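Local coordinates for protein carbon monoxide dehydrogenase (Thermococcus sp. AM4, PDB 6T7J) that catalyses the reversible oxidation of carbon monoxide to carbon dioxide, working as a homodimer with iron-sulfur clusters and an active-site cluster C that lacks nickel in this crystal, at residues Asp211-Leu216 with Ala589-Glu594; Lys443-Ile448 with Asp473-Gly478; Tyr566-Gly571 with Gly602-Glu607; Phe573-Val578 with Glu615-Val620. One frame throughout, in Å; residues are numbered along the deposited sequence.

Interaction 1 (Asp211-Leu216 with Ala589-Glu594); sequences DPVSLL and AKILTE
Ile591 lies against the first turn of helix 212-242 with both of its branches at work. Its CG2, anti to the backbone N (CG1 takes the place beside that N, chi1 -64°), meets Leu216 CD1 at 3.9 Å. The same Leu216 methyl also receives Leu592 CD2, 4.1 Å away, the two leucine side chains crossing at about a right angle. Leu216 and Ile591 account for most of the surface buried here, and Val588, one turn back on helix 586-595, touches both Leu216 and Pro212. The two short helical segments cross at -47° with their axes 11.1 Å apart, so only side chains bridge them, apolar carbon on apolar carbon. The contact fastens the N-terminal turn of the long helix 212-242 to a helix that follows strand 574-576 of a parallel, Rossmann-like sheet. The other branch, Ile591 CD1, lies between a buried and an exposed neighbour. Pro212 CB, 4.2 Å away, belongs to the buried edge, where Pro212 also packs on Pro369 of the second subunit. Val213 CG2, at 4.0 Å, marks the solvent side: Val213 is exposed and gives up little surface to the other helix. Asp211 serves as N-cap of helix 212-242, its OD1 taking the Val213 N-H through the anti lone pair in a bent bond of 2.8 Å (143° at the hydrogen).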
loop_
_atom_site.group_PDB
_atom_site.type_symbol
_atom_site.label_atom_id
_atom_site.label_comp_id
_atom_site.label_asym_id
_atom_site.label_seq_id
_atom_site.Cartn_x
_atom_site.Cartn_y
_atom_site.Cartn_z
ATOM N N ASP A 211 -9.725 -4.778 14.013
ATOM C CA ASP A 211 -10.593 -3.837 14.712
ATOM C C ASP A 211 -10.853 -2.620 13.828
ATOM O O ASP A 211 -9.900 -1.985 13.367
ATOM C CB ASP A 211 -9.953 -3.403 16.032
ATOM C CG ASP A 211 -10.930 -2.697 16.962
ATOM O OD1 ASP A 211 -11.596 -1.736 16.527
ATOM O OD2 ASP A 211 -11.027 -3.100 18.139
ATOM N N PRO A 212 -12.114 -2.263 13.579
ATOM C CA PRO A 212 -12.382 -1.087 12.737
ATOM C C PRO A 212 -11.870 0.208 13.338
ATOM O O PRO A 212 -11.431 1.099 12.598
ATOM C CB PRO A 212 -13.914 -1.080 12.613
ATOM C CG PRO A 212 -14.363 -2.434 13.079
ATOM C CD PRO A 212 -13.351 -2.888 14.072
ATOM N N VAL A 213 -11.897 0.332 14.666
ATOM C CA VAL A 213 -11.490 1.578 15.305
ATOM C C VAL A 213 -10.004 1.833 15.084
ATOM O O VAL A 213 -9.608 2.922 14.658
ATOM C CB VAL A 213 -11.844 1.556 16.803
ATOM C CG1 VAL A 213 -11.075 2.637 17.549
ATOM C CG2 VAL A 213 -13.342 1.737 16.992
ATOM N N SER A 214 -9.161 0.837 15.372
ATOM C CA SER A 214 -7.723 1.027 15.203
ATOM C C SER A 214 -7.359 1.203 13.734
ATOM O O SER A 214 -6.500 2.029 13.396
ATOM C CB SER A 214 -6.957 -0.147 15.816
ATOM O OG SER A 214 -7.511 -1.392 15.428
ATOM N N LEU A 215 -8.006 0.441 12.846
ATOM C CA LEU A 215 -7.766 0.598 11.414
ATOM C C LEU A 215 -8.054 2.025 10.966
ATOM O O LEU A 215 -7.237 2.656 10.283
ATOM C CB LEU A 215 -8.626 -0.394 10.629
ATOM C CG LEU A 215 -8.218 -1.869 10.620
ATOM C CD1 LEU A 215 -9.379 -2.735 10.150
ATOM C CD2 LEU A 215 -7.000 -2.093 9.748
ATOM N N LEU A 216 -9.210 2.564 11.365
ATOM C CA LEU A 216 -9.582 3.901 10.915
ATOM C C LEU A 216 -8.772 4.985 11.620
ATOM O O LEU A 216 -8.534 6.049 11.041
ATOM C CB LEU A 216 -11.082 4.116 11.111
ATOM C CG LEU A 216 -11.946 3.184 10.254
ATOM C CD1 LEU A 216 -13.415 3.576 10.308
ATOM C CD2 LEU A 216 -11.445 3.153 8.813
ATOM N N ALA A 589 -19.858 2.874 9.237
ATOM C CA ALA A 589 -20.609 4.052 8.816
ATOM C C ALA A 589 -20.805 5.022 9.973
ATOM O O ALA A 589 -20.629 6.237 9.811
ATOM C CB ALA A 589 -21.958 3.639 8.230
ATOM N N LYS A 590 -21.160 4.511 11.153
ATOM C CA LYS A 590 -21.365 5.429 12.264
ATOM C C LYS A 590 -20.043 5.966 12.808
ATOM O O LYS A 590 -19.996 7.110 13.269
ATOM C CB LYS A 590 -22.183 4.770 13.371
ATOM C CG LYS A 590 -22.528 5.722 14.510
ATOM C CD LYS A 590 -22.355 5.046 15.852
ATOM C CE LYS A 590 -21.114 4.176 15.858
ATOM N NZ LYS A 590 -20.827 3.640 17.221
ATOM N N ILE A 591 -18.958 5.187 12.750
ATOM C CA ILE A 591 -17.654 5.760 13.089
ATOM C C ILE A 591 -17.353 6.941 12.177
ATOM O O ILE A 591 -16.950 8.018 12.633
ATOM C CB ILE A 591 -16.539 4.702 13.005
ATOM C CG1 ILE A 591 -16.744 3.593 14.032
ATOM C CG2 ILE A 591 -15.183 5.359 13.237
ATOM C CD1 ILE A 591 -15.788 2.427 13.848
ATOM N N LEU A 592 -17.573 6.760 10.873
ATOM C CA LEU A 592 -17.229 7.794 9.903
ATOM C C LEU A 592 -18.092 9.038 10.072
ATOM O O LEU A 592 -17.580 10.162 10.029
ATOM C CB LEU A 592 -17.365 7.244 8.483
ATOM C CG LEU A 592 -16.284 6.262 8.033
ATOM C CD1 LEU A 592 -16.468 5.904 6.565
ATOM C CD2 LEU A 592 -14.909 6.855 8.282
ATOM N N THR A 593 -19.399 8.862 10.262
ATOM C CA THR A 593 -20.334 9.981 10.250
ATOM C C THR A 593 -20.751 10.435 11.643
ATOM O O THR A 593 -21.609 11.317 11.761
ATOM C CB THR A 593 -21.578 9.616 9.438
ATOM O OG1 THR A 593 -22.191 8.449 10.000
ATOM C CG2 THR A 593 -21.210 9.340 7.986
ATOM N N GLU A 594 -20.164 9.875 12.698
ATOM C CA GLU A 594 -20.659 10.162 14.039
ATOM C C GLU A 594 -19.574 10.023 15.100
ATOM O O GLU A 594 -19.123 11.024 15.664
ATOM C CB GLU A 594 -21.833 9.234 14.361
ATOM C CG GLU A 594 -22.893 9.806 15.269
ATOM C CD GLU A 594 -24.049 8.843 15.448
ATOM O OE1 GLU A 594 -24.738 8.554 14.448
ATOM O OE2 GLU A 594 -24.257 8.364 16.582
#

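Interaction 2 (Lys443-Ile448 with Asp473-Gly478)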
loop_
_atom_site.group_PDB
_atom_site.type_symbol
_atom_site.label_atom_id
_atom_site.label_comp_id
_atom_site.label_asym_id
_atom_site.label_seq_id
_atom_site.Cartn_x
_atom_site.Cartn_y
_atom_site.Cartn_z
ATOM N N LYS A 443 -21.131 34.301 6.438
ATOM C CA LYS A 443 -21.569 33.271 7.376
ATOM C C LYS A 443 -20.437 32.305 7.699
ATOM O O LYS A 443 -20.247 31.925 8.861
ATOM C CB LYS A 443 -22.770 32.516 6.808
ATOM C CG LYS A 443 -24.101 32.912 7.426
ATOM C CD LYS A 443 -24.297 34.420 7.388
ATOM C CE LYS A 443 -25.524 34.835 8.176
ATOM N NZ LYS A 443 -25.580 36.308 8.380
ATOM N N GLY A 444 -19.680 31.904 6.688
ATOM C CA GLY A 444 -18.566 31.008 6.901
ATOM C C GLY A 444 -17.786 30.818 5.621
ATOM O O GLY A 444 -18.007 31.513 4.629
ATOM N N ILE A 445 -16.859 29.866 5.662
ATOM C CA ILE A 445 -16.039 29.507 4.513
ATOM C C ILE A 445 -16.191 28.014 4.272
ATOM O O ILE A 445 -16.246 27.227 5.221
ATOM C CB ILE A 445 -14.556 29.874 4.728
ATOM C CG1 ILE A 445 -14.428 31.332 5.173
ATOM C CG2 ILE A 445 -13.750 29.625 3.460
ATOM C CD1 ILE A 445 -13.115 31.648 5.837
ATOM N N VAL A 446 -16.276 27.623 3.005
ATOM C CA VAL A 446 -16.375 26.214 2.646
ATOM C C VAL A 446 -15.375 25.912 1.540
ATOM O O VAL A 446 -15.345 26.602 0.514
ATOM C CB VAL A 446 -17.799 25.820 2.212
ATOM C CG1 VAL A 446 -17.805 24.403 1.654
ATOM C CG2 VAL A 446 -18.750 25.925 3.391
ATOM N N GLY A 447 -14.555 24.886 1.755
ATOM C CA GLY A 447 -13.655 24.397 0.733
ATOM C C GLY A 447 -14.259 23.255 -0.058
ATOM O O GLY A 447 -14.635 22.224 0.507
ATOM N N ILE A 448 -14.365 23.433 -1.369
ATOM C CA ILE A 448 -14.889 22.415 -2.269
ATOM C C ILE A 448 -13.742 21.890 -3.124
ATOM O O ILE A 448 -12.991 22.666 -3.735
ATOM C CB ILE A 448 -16.042 22.955 -3.131
ATOM C CG1 ILE A 448 -16.928 23.889 -2.300
ATOM C CG2 ILE A 448 -16.876 21.805 -3.652
ATOM C CD1 ILE A 448 -18.112 24.450 -3.060
ATOM N N ASP A 473 -24.481 33.780 1.496
ATOM C CA ASP A 473 -23.376 34.545 2.077
ATOM C C ASP A 473 -22.345 33.631 2.740
ATOM O O ASP A 473 -21.961 33.822 3.897
ATOM C CB ASP A 473 -23.893 35.597 3.064
ATOM C CG ASP A 473 -24.189 36.925 2.397
ATOM O OD1 ASP A 473 -23.624 37.187 1.314
ATOM O OD2 ASP A 473 -24.987 37.707 2.956
ATOM N N VAL A 474 -21.889 32.629 1.992
ATOM C CA VAL A 474 -20.840 31.718 2.437
ATOM C C VAL A 474 -19.698 31.793 1.433
ATOM O O VAL A 474 -19.877 31.453 0.256
ATOM C CB VAL A 474 -21.347 30.275 2.580
ATOM C CG1 VAL A 474 -20.251 29.382 3.139
ATOM C CG2 VAL A 474 -22.583 30.230 3.466
ATOM N N LEU A 475 -18.530 32.239 1.895
ATOM C CA LEU A 475 -17.357 32.327 1.036
ATOM C C LEU A 475 -16.906 30.932 0.625
ATOM O O LEU A 475 -16.595 30.086 1.478
ATOM C CB LEU A 475 -16.234 33.075 1.751
ATOM C CG LEU A 475 -14.886 33.167 1.033
ATOM C CD1 LEU A 475 -15.030 33.839 -0.328
ATOM C CD2 LEU A 475 -13.879 33.910 1.896
ATOM N N VAL A 476 -16.869 30.700 -0.681
ATOM C CA VAL A 476 -16.517 29.421 -1.276
ATOM C C VAL A 476 -15.076 29.498 -1.751
ATOM O O VAL A 476 -14.735 30.358 -2.576
ATOM C CB VAL A 476 -17.465 29.079 -2.438
ATOM C CG1 VAL A 476 -17.030 27.830 -3.150
ATOM C CG2 VAL A 476 -18.875 28.911 -1.929
ATOM N N VAL A 477 -14.214 28.625 -1.238
ATOM C CA VAL A 477 -12.891 28.419 -1.803
ATOM C C VAL A 477 -12.817 26.965 -2.240
ATOM O O VAL A 477 -13.653 26.146 -1.857
ATOM C CB VAL A 477 -11.753 28.755 -0.818
ATOM C CG1 VAL A 477 -11.988 30.110 -0.171
ATOM C CG2 VAL A 477 -11.621 27.668 0.233
ATOM N N GLY A 478 -11.829 26.641 -3.060
ATOM C CA GLY A 478 -11.719 25.247 -3.463
ATOM C C GLY A 478 -10.572 24.990 -4.412
ATOM O O GLY A 478 -9.934 25.912 -4.932
#
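Lys443-Ile448 and Asp473-Gly478 pair as parallel strands through 444-448 and 474-478, their axes 4.4 Å apart and inclined by 29°, with Ile445 beside Leu475 and Val446 beside Val476. The ladder alternates as a parallel pair must: Leu475 N gives to Gly444 O, Val446 N to Leu475 O, Val477 N to Val446 O and Ile448 N to Val477 O. Just before the strands Lys443 N adds a short bond of 2.7 Å to Asp473 O.

On one face Ile448 sends its CD1 to Val476 CG1 at 3.6 Å, and nearer the strand starts Val446 CG2 rests on Val474 CG1, 3.8 Å away. Val474 and Val476 each turn CG1 anti to the backbone N (chi1 -176° and 174°), and with that branch they meet the neighbouring strand. Two helices cover this face, 460-471 with Leu469 on Val446 and Val476, and 610-627 with Ile621 on Val446 and Val474. The path from strand 444-448 through helix 460-471 to strand 474-478 makes a beta-alpha-beta unit, its strands standing third and second in a six-stranded parallel sheet of Rossmann-like order. The other face carries Ile445, whose CG2 approaches Val477 CG1 at 4.1 Å while its CG1 lies 4.2 Å from Leu475 CD2. Asp473, with positive phi, ends helix 460-471 in a Schellman motif. Its carboxylate takes the N-H groups of Gly503 and Leu504, while Lys443 NZ bends away to the carbonyls of Gly440 and Leu632.

Interaction 3 (Tyr566-Gly571 with Gly602-Glu607); sequences YFVASG and GKFYVE
The C-terminal turn of helix 558-569 packs against the start of edge strand 604-606 in a parallel sheet, with Val568 facing Phe604 and the backbone just before it. Val568 divides its two methyls between these partners. CG2 stands over the centre of the Phe604 ring, 3.5 Å from the centroid and only 7° off the normal, a CH-pi contact in which all six ring carbons are nearly equally close. CG1, set anti to the backbone N by a chi1 of 169°, lies instead along the chain, 3.7 Å from both Gly602 C and Lys603 N. Thr574 and Leu576 of the neighbouring strand also touch the ring. An alanine in place of Phe604 would probably leave Val568 CG2 without the aromatic face it rests on and open a gap between helix and strand.

The backbones come near each other at two glycines, Gly571 CA lying 3.8 Å from Gly602 N. A CB on Gly602 would run into Val568 O, so the close passage depends on its absence. Gly571 has positive phi and gives its N-H to Val568 O at 2.7 Å. Nearby, Lys603 points away from the helix and pairs with Glu597. A glycine that ends the helix in a Schellman motif, as Gly571 does here, is a classic way to turn the chain out of a helix toward the next strand of an alpha/beta sheet.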
loop_
_atom_site.group_PDB
_atom_site.type_symbol
_atom_site.label_atom_id
_atom_site.label_comp_id
_atom_site.label_asym_id
_atom_site.label_seq_id
_atom_site.Cartn_x
_atom_site.Cartn_y
_atom_site.Cartn_z
ATOM N N TYR A 566 -8.187 13.573 5.920
ATOM C CA TYR A 566 -7.373 14.518 6.679
ATOM C C TYR A 566 -8.075 15.851 6.882
ATOM O O TYR A 566 -7.720 16.587 7.809
ATOM C CB TYR A 566 -5.979 14.699 6.050
ATOM C CG TYR A 566 -5.808 15.537 4.788
ATOM C CD1 TYR A 566 -6.123 16.892 4.758
ATOM C CD2 TYR A 566 -5.243 14.980 3.649
ATOM C CE1 TYR A 566 -5.933 17.647 3.614
ATOM C CE2 TYR A 566 -5.046 15.728 2.503
ATOM C CZ TYR A 566 -5.392 17.059 2.492
ATOM O OH TYR A 566 -5.194 17.805 1.353
ATOM N N PHE A 567 -9.082 16.168 6.067
ATOM C CA PHE A 567 -9.966 17.272 6.417
ATOM C C PHE A 567 -10.717 16.956 7.702
ATOM O O PHE A 567 -10.659 17.720 8.672
ATOM C CB PHE A 567 -10.932 17.566 5.270
ATOM C CG PHE A 567 -10.380 18.517 4.245
ATOM C CD1 PHE A 567 -9.324 19.355 4.561
ATOM C CD2 PHE A 567 -10.911 18.570 2.968
ATOM C CE1 PHE A 567 -8.809 20.230 3.625
ATOM C CE2 PHE A 567 -10.399 19.445 2.025
ATOM C CZ PHE A 567 -9.348 20.275 2.355
ATOM N N VAL A 568 -11.394 15.804 7.741
ATOM C CA VAL A 568 -12.072 15.377 8.965
ATOM C C VAL A 568 -11.116 15.440 10.150
ATOM O O VAL A 568 -11.406 16.069 11.174
ATOM C CB VAL A 568 -12.662 13.965 8.791
ATOM C CG1 VAL A 568 -13.128 13.419 10.131
ATOM C CG2 VAL A 568 -13.816 13.987 7.796
ATOM N N ALA A 569 -9.940 14.822 10.007
ATOM C CA ALA A 569 -8.970 14.770 11.097
ATOM C C ALA A 569 -8.474 16.154 11.490
ATOM O O ALA A 569 -8.077 16.364 12.641
ATOM C CB ALA A 569 -7.791 13.879 10.703
ATOM N N SER A 570 -8.474 17.102 10.554
ATOM C CA SER A 570 -8.153 18.486 10.876
ATOM C C SER A 570 -9.301 19.204 11.571
ATOM O O SER A 570 -9.139 20.364 11.962
ATOM C CB SER A 570 -7.758 19.245 9.608
ATOM O OG SER A 570 -6.740 18.556 8.905
ATOM N N GLY A 571 -10.450 18.551 11.724
ATOM C CA GLY A 571 -11.549 19.092 12.491
ATOM C C GLY A 571 -12.662 19.747 11.704
ATOM O O GLY A 571 -13.533 20.375 12.317
ATOM N N GLY A 602 -14.103 16.576 13.825
ATOM C CA GLY A 602 -14.798 16.623 12.555
ATOM C C GLY A 602 -15.476 15.293 12.280
ATOM O O GLY A 602 -15.393 14.359 13.077
ATOM N N LYS A 603 -16.144 15.227 11.130
ATOM C CA LYS A 603 -16.850 14.005 10.760
ATOM C C LYS A 603 -17.244 14.069 9.291
ATOM O O LYS A 603 -17.223 15.129 8.661
ATOM C CB LYS A 603 -18.085 13.775 11.639
ATOM C CG LYS A 603 -19.203 14.790 11.453
ATOM C CD LYS A 603 -20.329 14.518 12.438
ATOM C CE LYS A 603 -21.390 15.601 12.400
ATOM N NZ LYS A 603 -22.389 15.421 13.496
ATOM N N PHE A 604 -17.611 12.908 8.759
ATOM C CA PHE A 604 -18.104 12.783 7.398
ATOM C C PHE A 604 -19.625 12.910 7.360
ATOM O O PHE A 604 -20.324 12.674 8.350
ATOM C CB PHE A 604 -17.681 11.443 6.793
ATOM C CG PHE A 604 -16.269 11.426 6.285
ATOM C CD1 PHE A 604 -15.912 12.160 5.169
ATOM C CD2 PHE A 604 -15.299 10.672 6.925
ATOM C CE1 PHE A 604 -14.611 12.145 4.701
ATOM C CE2 PHE A 604 -13.997 10.652 6.461
ATOM C CZ PHE A 604 -13.652 11.390 5.348
ATOM N N TYR A 605 -20.133 13.286 6.190
ATOM C CA TYR A 605 -21.571 13.390 5.971
ATOM C C TYR A 605 -21.844 13.121 4.500
ATOM O O TYR A 605 -21.401 13.886 3.638
ATOM C CB TYR A 605 -22.092 14.767 6.380
ATOM C CG TYR A 605 -23.382 15.173 5.705
ATOM C CD1 TYR A 605 -24.573 14.509 5.979
ATOM C CD2 TYR A 605 -23.411 16.225 4.798
ATOM C CE1 TYR A 605 -25.752 14.878 5.363
ATOM C CE2 TYR A 605 -24.585 16.601 4.180
ATOM C CZ TYR A 605 -25.754 15.927 4.467
ATOM O OH TYR A 605 -26.927 16.302 3.852
ATOM N N VAL A 606 -22.562 12.038 4.219
ATOM C CA VAL A 606 -22.812 11.588 2.855
ATOM C C VAL A 606 -24.155 12.134 2.389
ATOM O O VAL A 606 -25.181 11.929 3.050
ATOM C CB VAL A 606 -22.782 10.053 2.763
ATOM C CG1 VAL A 606 -22.837 9.609 1.309
ATOM C CG2 VAL A 606 -21.539 9.506 3.451
ATOM N N GLU A 607 -24.148 12.826 1.248
ATOM C CA GLU A 607 -25.369 13.329 0.631
ATOM C C GLU A 607 -25.141 13.605 -0.850
ATOM O O GLU A 607 -24.539 14.627 -1.207
ATOM C CB GLU A 607 -25.856 14.598 1.328
ATOM C CG GLU A 607 -27.153 15.137 0.753
ATOM C CD GLU A 607 -28.153 14.035 0.457
ATOM O OE1 GLU A 607 -28.717 13.470 1.419
ATOM O OE2 GLU A 607 -28.371 13.730 -0.735
#

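Interaction 4 (Phe573-Val578 with Glu615-Val620); sequences FTHLGV and ETIYNV
Phe573 presents the face of its ring to Val620, whose CG2 stands above the ring centre, 3.8 Å from the centroid and 9° off the normal, a CH-pi contact. The other valine methyl, CG1, reaches back toward the base of the ring, 3.9 Å from Phe573 CD2, so the two methyls lie along one face, from the ring's root to its centre. Ile617 comes from a different direction: its CG1 lies near the ring plane at the edge, 4.2 Å from Phe573 CE2. Thr616 CG2 approaches Phe573 CZ at 4.1 Å, the two side chains crossing at about a right angle. With CG anti to the backbone N (chi1 179°), the phenylalanine extends toward the helix and meets these three residues of two successive turns. A serine replacing Phe573 would probably leave Val620 CG2 without its ring face and Ile617 CG1 without its edge, opening a gap under the helix.

Farther along the chain Ile617 CD1 rests on His575 CB at 3.9 Å. The imidazole nitrogens bond to Ser551 OG (ND1) and Glu607 O (NE2). Thr616 OG1, in turn, bonds to Tyr605 OH on the adjoining strand. Phe573 and His575, two residues apart, thus meet one side of helix 610-627, as in the helix-on-sheet layers of a Rossmann-like alpha/beta domain.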
loop_
_atom_site.group_PDB
_atom_site.type_symbol
_atom_site.label_atom_id
_atom_site.label_comp_id
_atom_site.label_asym_id
_atom_site.label_seq_id
_atom_site.Cartn_x
_atom_site.Cartn_y
_atom_site.Cartn_z
ATOM N N PHE A 573 -16.025 19.604 9.377
ATOM C CA PHE A 573 -17.161 18.852 8.861
ATOM C C PHE A 573 -17.039 18.712 7.348
ATOM O O PHE A 573 -16.974 19.713 6.628
ATOM C CB PHE A 573 -18.444 19.587 9.252
ATOM C CG PHE A 573 -19.706 18.946 8.761
ATOM C CD1 PHE A 573 -20.244 17.850 9.414
ATOM C CD2 PHE A 573 -20.379 19.468 7.667
ATOM C CE1 PHE A 573 -21.417 17.270 8.969
ATOM C CE2 PHE A 573 -21.550 18.892 7.218
ATOM C CZ PHE A 573 -22.071 17.796 7.872
ATOM N N THR A 574 -17.003 17.471 6.862
ATOM C CA THR A 574 -16.641 17.180 5.479
ATOM C C THR A 574 -17.756 16.393 4.802
ATOM O O THR A 574 -18.062 15.267 5.207
ATOM C CB THR A 574 -15.323 16.402 5.418
ATOM O OG1 THR A 574 -14.274 17.195 5.990
ATOM C CG2 THR A 574 -14.963 16.055 3.978
ATOM N N HIS A 575 -18.339 16.981 3.759
ATOM C CA HIS A 575 -19.429 16.370 3.012
ATOM C C HIS A 575 -18.895 15.598 1.813
ATOM O O HIS A 575 -17.940 16.025 1.155
ATOM C CB HIS A 575 -20.416 17.437 2.534
ATOM C CG HIS A 575 -21.136 17.072 1.272
ATOM N ND1 HIS A 575 -20.824 17.623 0.048
ATOM C CD2 HIS A 575 -22.154 16.208 1.045
ATOM C CE1 HIS A 575 -21.620 17.117 -0.878
ATOM N NE2 HIS A 575 -22.434 16.253 -0.299
ATOM N N LEU A 576 -19.522 14.458 1.535
ATOM C CA LEU A 576 -19.226 13.651 0.360
ATOM C C LEU A 576 -20.463 13.599 -0.525
ATOM O O LEU A 576 -21.566 13.322 -0.040
ATOM C CB LEU A 576 -18.799 12.235 0.750
ATOM C CG LEU A 576 -17.662 12.096 1.761
ATOM C CD1 LEU A 576 -17.281 10.634 1.915
ATOM C CD2 LEU A 576 -16.462 12.929 1.337
ATOM N N GLY A 577 -20.279 13.862 -1.814
ATOM C CA GLY A 577 -21.379 13.815 -2.756
ATOM C C GLY A 577 -21.451 12.495 -3.494
ATOM O O GLY A 577 -22.403 12.238 -4.237
ATOM N N VAL A 578 -20.437 11.657 -3.305
ATOM C CA VAL A 578 -20.425 10.287 -3.801
ATOM C C VAL A 578 -20.304 9.369 -2.593
ATOM O O VAL A 578 -19.485 9.618 -1.700
ATOM C CB VAL A 578 -19.277 10.048 -4.802
ATOM C CG1 VAL A 578 -19.160 8.572 -5.149
ATOM C CG2 VAL A 578 -19.491 10.877 -6.061
ATOM N N GLU A 615 -27.822 22.781 2.268
ATOM C CA GLU A 615 -28.603 23.106 3.457
ATOM C C GLU A 615 -27.954 22.542 4.716
ATOM O O GLU A 615 -27.898 23.219 5.753
ATOM C CB GLU A 615 -30.032 22.592 3.304
ATOM C CG GLU A 615 -30.913 23.495 2.457
ATOM C CD GLU A 615 -31.954 22.727 1.671
ATOM O OE1 GLU A 615 -32.579 21.810 2.247
ATOM O OE2 GLU A 615 -32.148 23.042 0.478
ATOM N N THR A 616 -27.440 21.311 4.644
ATOM C CA THR A 616 -26.790 20.718 5.812
ATOM C C THR A 616 -25.512 21.465 6.177
ATOM O O THR A 616 -25.254 21.728 7.358
ATOM C CB THR A 616 -26.483 19.242 5.567
ATOM O OG1 THR A 616 -27.669 18.565 5.134
ATOM C CG2 THR A 616 -25.975 18.589 6.846
ATOM N N ILE A 617 -24.695 21.806 5.176
ATOM C CA ILE A 617 -23.458 22.539 5.430
ATOM C C ILE A 617 -23.767 23.903 6.033
ATOM O O ILE A 617 -23.111 24.343 6.987
ATOM C CB ILE A 617 -22.641 22.657 4.129
ATOM C CG1 ILE A 617 -21.930 21.335 3.822
ATOM C CG2 ILE A 617 -21.650 23.811 4.208
ATOM C CD1 ILE A 617 -21.647 21.117 2.352
ATOM N N TYR A 618 -24.783 24.585 5.499
ATOM C CA TYR A 618 -25.162 25.885 6.038
ATOM C C TYR A 618 -25.665 25.767 7.470
ATOM O O TYR A 618 -25.376 26.627 8.309
ATOM C CB TYR A 618 -26.222 26.529 5.148
ATOM C CG TYR A 618 -26.579 27.931 5.570
ATOM C CD1 TYR A 618 -25.656 28.964 5.460
ATOM C CD2 TYR A 618 -27.834 28.222 6.086
ATOM C CE1 TYR A 618 -25.976 30.249 5.845
ATOM C CE2 TYR A 618 -28.164 29.505 6.473
ATOM C CZ TYR A 618 -27.231 30.514 6.353
ATOM O OH TYR A 618 -27.554 31.793 6.738
ATOM N N ASN A 619 -26.416 24.705 7.773
ATOM C CA ASN A 619 -26.902 24.523 9.137
ATOM C C ASN A 619 -25.756 24.231 10.098
ATOM O O ASN A 619 -25.756 24.713 11.235
ATOM C CB ASN A 619 -27.942 23.403 9.179
ATOM C CG ASN A 619 -29.313 23.870 8.732
ATOM O OD1 ASN A 619 -29.619 25.062 8.776
ATOM N ND2 ASN A 619 -30.146 22.931 8.295
ATOM N N VAL A 620 -24.768 23.451 9.656
ATOM C CA VAL A 620 -23.596 23.197 10.491
ATOM C C VAL A 620 -22.828 24.493 10.732
ATOM O O VAL A 620 -22.338 24.751 11.843
ATOM C CB VAL A 620 -22.711 22.111 9.847
ATOM C CG1 VAL A 620 -21.265 22.235 10.309
ATOM C CG2 VAL A 620 -23.257 20.726 10.165
#

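Interactions 2, 3 and 4 all reach the same parallel sheet, and interaction 1 is joined to it by a backbone bond from Phe604 N to Leu592 O (3.0 Å). Strands 574-576 and 604-606 are neighbours, so interactions 3 and 4, with centres 9 Å apart, touch directly, Tyr605 CB packing on Phe573 CZ at 3.4 Å. Helix 610-627 carries interaction 4 on to interaction 2, where Ile617 CG2 meets Val446 CG2 at 3.7 Å. In interaction 2 the CA of Gly478 lies about 11 Å from the broken, nickel-free cluster C, whereas in interaction 1 the side chain of Pro212 lies about 13 Å from an Fe4S4 cluster.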